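Local coordinates for heme utilization cystosolic carrier protein HutX (PDB 2PH0), which probably binds heme in the cytosol and carries it during heme utilisation, at residues L5-A10 with A30-P36; F74-P79 with R91-L96. One frame throughout, in Å; residues are numbered along the deposited sequence.

How the interactions relate
Interaction 1 comes first along the chain and closes before interaction 2 opens; their centres lie 32 Å apart, on opposite sides of the chain's centre, with nearest atoms about 18 Å apart. Interaction 1 joins helix 5-10 to the end of helix 28-33 in the all-helical N-terminal part, just ahead of strand 40-44, one outer strand of the six-stranded antiparallel sheet. Interaction 2 begins at strand 70-75, the other outer strand of that sheet within the chain, and reaches the loop entering strand 96-101 of the three-stranded sheet. The two contacts thus belong to the two flanks of the main sheet: interaction 1 is packing within one subunit, whereas interaction 2 lies where the two subunits meet.

Interaction 1: residues L5-A10 with A30-P36; sequences LNELLA and AVVEALP
L9 reaches from helix 5-10 into the angle formed where helix 28-33 ends and the chain runs on to P36, and it contributes more than any other residue to the 344 Å² buried here. Its CB lies 4.3 Å from P36 CD, against the proline ring. CG is anti to the carbonyl carbon (chi1 -64°) and CD1 continues the extended line, while CD2 branches off; both methyls face helix 28-33 and the turn after it. CD1 goes deepest: it sits 3.2 Å from V31 O, a close approach for a methyl, and 3.6 Å from A34 CB. L9 CD2 lies 4.1 Å from V31 CG1 and 4.2 Å from L35 CD2; the L9 side chain crosses those of V31 and L35 at about a right angle.

One turn earlier, L5 lays CD2 near the backbone of A30 and V31 and 4.2 Å from A34 CB, which is thus touched by both leucines.

No direct hydrogen bond joins the segments. At the polar margin two waters do so through A34 O: one donates to it at 2.6 Å and accepts a weak bond from N6 ND2, while the other donates to N6 O at 3.0 Å and only weakly to A34 O.

I20 of helix 17-23 touches both L5 and L9, while on the far flank V32 and L35 rest on strands 40-44 and 107-115. This is apolar packing of short helices, characteristic of a small N-terminal helical bundle packed on one face of the antiparallel sheet, over its outer strand 40-44 and the neighbouring strand 107-115.

Interaction 2: residues F74-P79 with R91-L96; sequences FKSELP and RGKNGL
L96 packs against P79 and F74, the tight side of a contact that buries 420 Å² without a direct hydrogen bond. Its CD2 meets P79 CD at 3.7 Å, the side chains crossing at about a right angle, and CB lies 3.8 Å from F74 CE1. Closer still, P79 CB presses on G92 CA at 3.5 Å, tighter than usual for two carbons. N94 O lies at the edge of the F74 ring, 3.6 Å from CE1. S76 OG, between the backbone N and the carbonyl carbon (chi1 63°), lies 3.7 Å from L96 CB and is buried without a polar partner.

The solvent side is looser. E77 OE1 and N94 ND2 stay 4.0 Å apart, their planes inclined by 51°, and a water accepts from N94 ND2 at 3.3 Å with only weak bonds to E77 O and K93 N.

Past the corner at S76, L78 packs on W52 and I55 of helix 48-55, and W52 NE1 is hydrogen-bonded to P79 O. F74 and L96 form an antiparallel ladder with the second subunit, so the sheet runs on across the interface, beside the packing of strand 70-75's end on the start of strand 96-101.

Interaction 1: residues L5-A10 with A30-P36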
loop_
_atom_site.group_PDB
_atom_site.type_symbol
_atom_site.label_atom_id
_atom_site.label_comp_id
_atom_site.label_asym_id
_atom_site.label_seq_id
_atom_site.Cartn_x
_atom_site.Cartn_y
_atom_site.Cartn_z
ATOM N N LEU B 5 -8.237 22.608 15.657
ATOM C CA LEU B 5 -7.646 22.030 14.462
ATOM C C LEU B 5 -7.539 23.087 13.361
ATOM O O LEU B 5 -6.536 23.180 12.654
ATOM C CB LEU B 5 -8.519 20.868 13.978
ATOM C CG LEU B 5 -8.130 20.133 12.697
ATOM C CD1 LEU B 5 -6.720 19.562 12.832
ATOM C CD2 LEU B 5 -9.136 19.018 12.437
ATOM N N ASN B 6 -8.590 23.883 13.216
ATOM C CA ASN B 6 -8.598 24.910 12.189
ATOM C C ASN B 6 -7.491 25.940 12.421
ATOM O O ASN B 6 -6.804 26.331 11.489
ATOM C CB ASN B 6 -9.962 25.593 12.150
ATOM C CG ASN B 6 -10.284 26.161 10.786
ATOM O OD1 ASN B 6 -10.005 27.326 10.500
ATOM N ND2 ASN B 6 -10.865 25.328 9.925
ATOM N N GLU B 7 -7.316 26.368 13.665
ATOM C CA GLU B 7 -6.284 27.354 13.977
ATOM C C GLU B 7 -4.886 26.796 13.740
ATOM O O GLU B 7 -3.988 27.510 13.292
ATOM C CB GLU B 7 -6.417 27.813 15.427
ATOM C CG GLU B 7 -7.725 28.529 15.722
ATOM C CD GLU B 7 -7.866 28.893 17.184
ATOM O OE1 GLU B 7 -7.626 28.012 18.036
ATOM O OE2 GLU B 7 -8.225 30.054 17.481
ATOM N N LEU B 8 -4.697 25.517 14.046
ATOM C CA LEU B 8 -3.395 24.899 13.848
ATOM C C LEU B 8 -3.032 24.855 12.370
ATOM O O LEU B 8 -1.909 25.174 11.984
ATOM C CB LEU B 8 -3.380 23.469 14.407
ATOM C CG LEU B 8 -2.124 22.675 14.035
ATOM C CD1 LEU B 8 -0.897 23.361 14.630
ATOM C CD2 LEU B 8 -2.245 21.246 14.540
ATOM N N LEU B 9 -3.987 24.454 11.537
ATOM C CA LEU B 9 -3.723 24.340 10.110
ATOM C C LEU B 9 -3.425 25.670 9.439
ATOM O O LEU B 9 -2.675 25.724 8.467
ATOM C CB LEU B 9 -4.894 23.632 9.420
ATOM C CG LEU B 9 -5.074 22.190 9.902
ATOM C CD1 LEU B 9 -6.283 21.554 9.224
ATOM C CD2 LEU B 9 -3.810 21.399 9.605
ATOM N N ALA B 10 -3.996 26.746 9.966
ATOM C CA ALA B 10 -3.759 28.070 9.400
ATOM C C ALA B 10 -2.335 28.568 9.681
ATOM O O ALA B 10 -1.878 29.530 9.060
ATOM C CB ALA B 10 -4.776 29.057 9.943
ATOM N N ALA B 30 -10.710 14.422 8.076
ATOM C CA ALA B 30 -11.167 15.518 8.926
ATOM C C ALA B 30 -10.137 16.650 8.887
ATOM O O ALA B 30 -10.492 17.826 8.766
ATOM C CB ALA B 30 -11.369 15.024 10.361
ATOM N N VAL B 31 -8.862 16.286 8.974
ATOM C CA VAL B 31 -7.788 17.265 8.928
ATOM C C VAL B 31 -7.732 17.952 7.566
ATOM O O VAL B 31 -7.645 19.174 7.488
ATOM C CB VAL B 31 -6.421 16.603 9.214
ATOM C CG1 VAL B 31 -5.315 17.629 9.135
ATOM C CG2 VAL B 31 -6.445 15.959 10.589
ATOM N N VAL B 32 -7.800 17.169 6.492
ATOM C CA VAL B 32 -7.742 17.724 5.140
ATOM C C VAL B 32 -8.904 18.662 4.837
ATOM O O VAL B 32 -8.729 19.705 4.196
ATOM C CB VAL B 32 -7.687 16.585 4.104
ATOM C CG1 VAL B 32 -7.821 17.129 2.689
ATOM C CG2 VAL B 32 -6.365 15.843 4.261
ATOM N N GLU B 33 -10.083 18.284 5.317
ATOM C CA GLU B 33 -11.310 19.050 5.138
ATOM C C GLU B 33 -11.203 20.407 5.834
ATOM O O GLU B 33 -11.904 21.360 5.480
ATOM C CB GLU B 33 -12.469 18.238 5.725
ATOM C CG GLU B 33 -13.835 18.861 5.665
ATOM C CD GLU B 33 -14.905 17.881 6.110
ATOM O OE1 GLU B 33 -14.846 17.409 7.272
ATOM O OE2 GLU B 33 -15.801 17.576 5.294
ATOM N N ALA B 34 -10.320 20.482 6.822
ATOM C CA ALA B 34 -10.117 21.706 7.589
ATOM C C ALA B 34 -8.987 22.587 7.064
ATOM O O ALA B 34 -8.756 23.676 7.589
ATOM C CB ALA B 34 -9.855 21.359 9.042
ATOM N N LEU B 35 -8.275 22.126 6.041
ATOM C CA LEU B 35 -7.175 22.914 5.487
ATOM C C LEU B 35 -7.664 24.182 4.820
ATOM O O LEU B 35 -8.811 24.266 4.383
ATOM C CB LEU B 35 -6.392 22.113 4.439
ATOM C CG LEU B 35 -5.457 21.004 4.910
ATOM C CD1 LEU B 35 -5.181 20.039 3.751
ATOM C CD2 LEU B 35 -4.171 21.620 5.444
ATOM N N PRO B 36 -6.799 25.205 4.763
ATOM C CA PRO B 36 -7.160 26.473 4.122
ATOM C C PRO B 36 -7.489 26.137 2.669
ATOM O O PRO B 36 -6.796 25.318 2.057
ATOM C CB PRO B 36 -5.875 27.280 4.232
ATOM C CG PRO B 36 -5.329 26.837 5.557
ATOM C CD PRO B 36 -5.520 25.325 5.488
HETATM O O HOH W 1 -7.080 26.373 8.536
HETATM O O HOH W 2 -9.267 26.168 7.351
#

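Interaction 2: residues F74-P79 with R91-L96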
loop_
_atom_site.group_PDB
_atom_site.type_symbol
_atom_site.label_atom_id
_atom_site.label_comp_id
_atom_site.label_asym_id
_atom_site.label_seq_id
_atom_site.Cartn_x
_atom_site.Cartn_y
_atom_site.Cartn_z
ATOM N N PHE B 74 6.250 4.352 -4.412
ATOM C CA PHE B 74 6.654 3.819 -5.704
ATOM C C PHE B 74 6.589 4.858 -6.798
ATOM O O PHE B 74 5.526 5.415 -7.071
ATOM C CB PHE B 74 5.781 2.635 -6.090
ATOM C CG PHE B 74 6.377 1.792 -7.179
ATOM C CD1 PHE B 74 6.079 2.040 -8.516
ATOM C CD2 PHE B 74 7.273 0.771 -6.869
ATOM C CE1 PHE B 74 6.667 1.286 -9.530
ATOM C CE2 PHE B 74 7.869 0.011 -7.877
ATOM C CZ PHE B 74 7.563 0.271 -9.210
ATOM N N LYS B 75 7.730 5.087 -7.438
ATOM C CA LYS B 75 7.842 6.063 -8.511
ATOM C C LYS B 75 7.662 5.437 -9.881
ATOM O O LYS B 75 8.461 4.600 -10.300
ATOM C CB LYS B 75 9.209 6.750 -8.486
ATOM C CG LYS B 75 9.451 7.667 -7.316
ATOM C CD LYS B 75 10.389 8.794 -7.722
ATOM C CE LYS B 75 9.736 9.688 -8.771
ATOM N NZ LYS B 75 10.622 10.806 -9.204
ATOM N N SER B 76 6.616 5.855 -10.582
ATOM C CA SER B 76 6.351 5.357 -11.921
ATOM C C SER B 76 5.165 6.085 -12.511
ATOM O O SER B 76 4.495 6.864 -11.827
ATOM C CB SER B 76 6.060 3.852 -11.900
ATOM O OG SER B 76 4.894 3.571 -11.151
ATOM N N GLU B 77 4.926 5.831 -13.792
ATOM C CA GLU B 77 3.814 6.424 -14.510
ATOM C C GLU B 77 2.617 5.635 -14.002
ATOM O O GLU B 77 2.685 4.417 -13.884
ATOM C CB GLU B 77 4.023 6.214 -16.015
ATOM C CG GLU B 77 2.960 6.785 -16.931
ATOM C CD GLU B 77 3.324 6.598 -18.400
ATOM O OE1 GLU B 77 3.632 5.454 -18.796
ATOM O OE2 GLU B 77 3.305 7.588 -19.155
ATOM N N LEU B 78 1.532 6.322 -13.675
ATOM C CA LEU B 78 0.349 5.650 -13.165
ATOM C C LEU B 78 -0.275 4.763 -14.246
ATOM O O LEU B 78 -0.598 5.223 -15.339
ATOM C CB LEU B 78 -0.661 6.692 -12.684
ATOM C CG LEU B 78 -1.542 6.282 -11.504
ATOM C CD1 LEU B 78 -0.670 5.930 -10.304
ATOM C CD2 LEU B 78 -2.491 7.414 -11.164
ATOM N N PRO B 79 -0.434 3.464 -13.958
ATOM C CA PRO B 79 -1.029 2.588 -14.967
ATOM C C PRO B 79 -2.521 2.822 -15.139
ATOM O O PRO B 79 -3.216 3.166 -14.192
ATOM C CB PRO B 79 -0.720 1.191 -14.431
ATOM C CG PRO B 79 -0.730 1.396 -12.953
ATOM C CD PRO B 79 0.033 2.688 -12.796
ATOM N N ARG B 91 -3.337 -2.268 -15.202
ATOM C CA ARG B 91 -2.513 -3.016 -16.132
ATOM C C ARG B 91 -1.213 -2.235 -16.282
ATOM O O ARG B 91 -1.015 -1.483 -17.242
ATOM C CB ARG B 91 -3.228 -3.169 -17.471
ATOM C CG ARG B 91 -2.599 -4.240 -18.358
ATOM C CD ARG B 91 -3.511 -4.608 -19.499
ATOM N NE ARG B 91 -4.525 -5.592 -19.124
ATOM C CZ ARG B 91 -5.543 -5.923 -19.913
ATOM N NH1 ARG B 91 -5.673 -5.341 -21.099
ATOM N NH2 ARG B 91 -6.416 -6.842 -19.534
ATOM N N GLY B 92 -0.333 -2.415 -15.306
ATOM C CA GLY B 92 0.932 -1.712 -15.319
ATOM C C GLY B 92 2.028 -2.451 -16.048
ATOM O O GLY B 92 2.009 -3.677 -16.150
ATOM N N LYS B 93 2.989 -1.688 -16.556
ATOM C CA LYS B 93 4.124 -2.241 -17.278
ATOM C C LYS B 93 5.398 -1.574 -16.776
ATOM O O LYS B 93 6.418 -1.571 -17.463
ATOM C CB LYS B 93 3.960 -2.000 -18.773
ATOM N N ASN B 94 5.330 -1.002 -15.577
ATOM C CA ASN B 94 6.478 -0.331 -14.982
ATOM C C ASN B 94 6.717 -0.727 -13.527
ATOM O O ASN B 94 7.386 -0.008 -12.784
ATOM C CB ASN B 94 6.316 1.189 -15.084
ATOM C CG ASN B 94 6.426 1.692 -16.509
ATOM O OD1 ASN B 94 7.429 1.459 -17.184
ATOM N ND2 ASN B 94 5.395 2.393 -16.973
ATOM N N GLY B 95 6.168 -1.869 -13.125
ATOM C CA GLY B 95 6.367 -2.339 -11.763
ATOM C C GLY B 95 5.205 -2.090 -10.823
ATOM O O GLY B 95 5.150 -2.659 -9.737
ATOM N N LEU B 96 4.277 -1.233 -11.230
ATOM C CA LEU B 96 3.123 -0.926 -10.395
ATOM C C LEU B 96 1.842 -1.506 -10.971
ATOM O O LEU B 96 1.497 -1.239 -12.119
ATOM C CB LEU B 96 2.966 0.589 -10.247
ATOM C CG LEU B 96 1.722 1.103 -9.518
ATOM C CD1 LEU B 96 1.708 0.601 -8.084
ATOM C CD2 LEU B 96 1.718 2.629 -9.542
HETATM O O HOH W 3 2.424 1.582 -15.821
#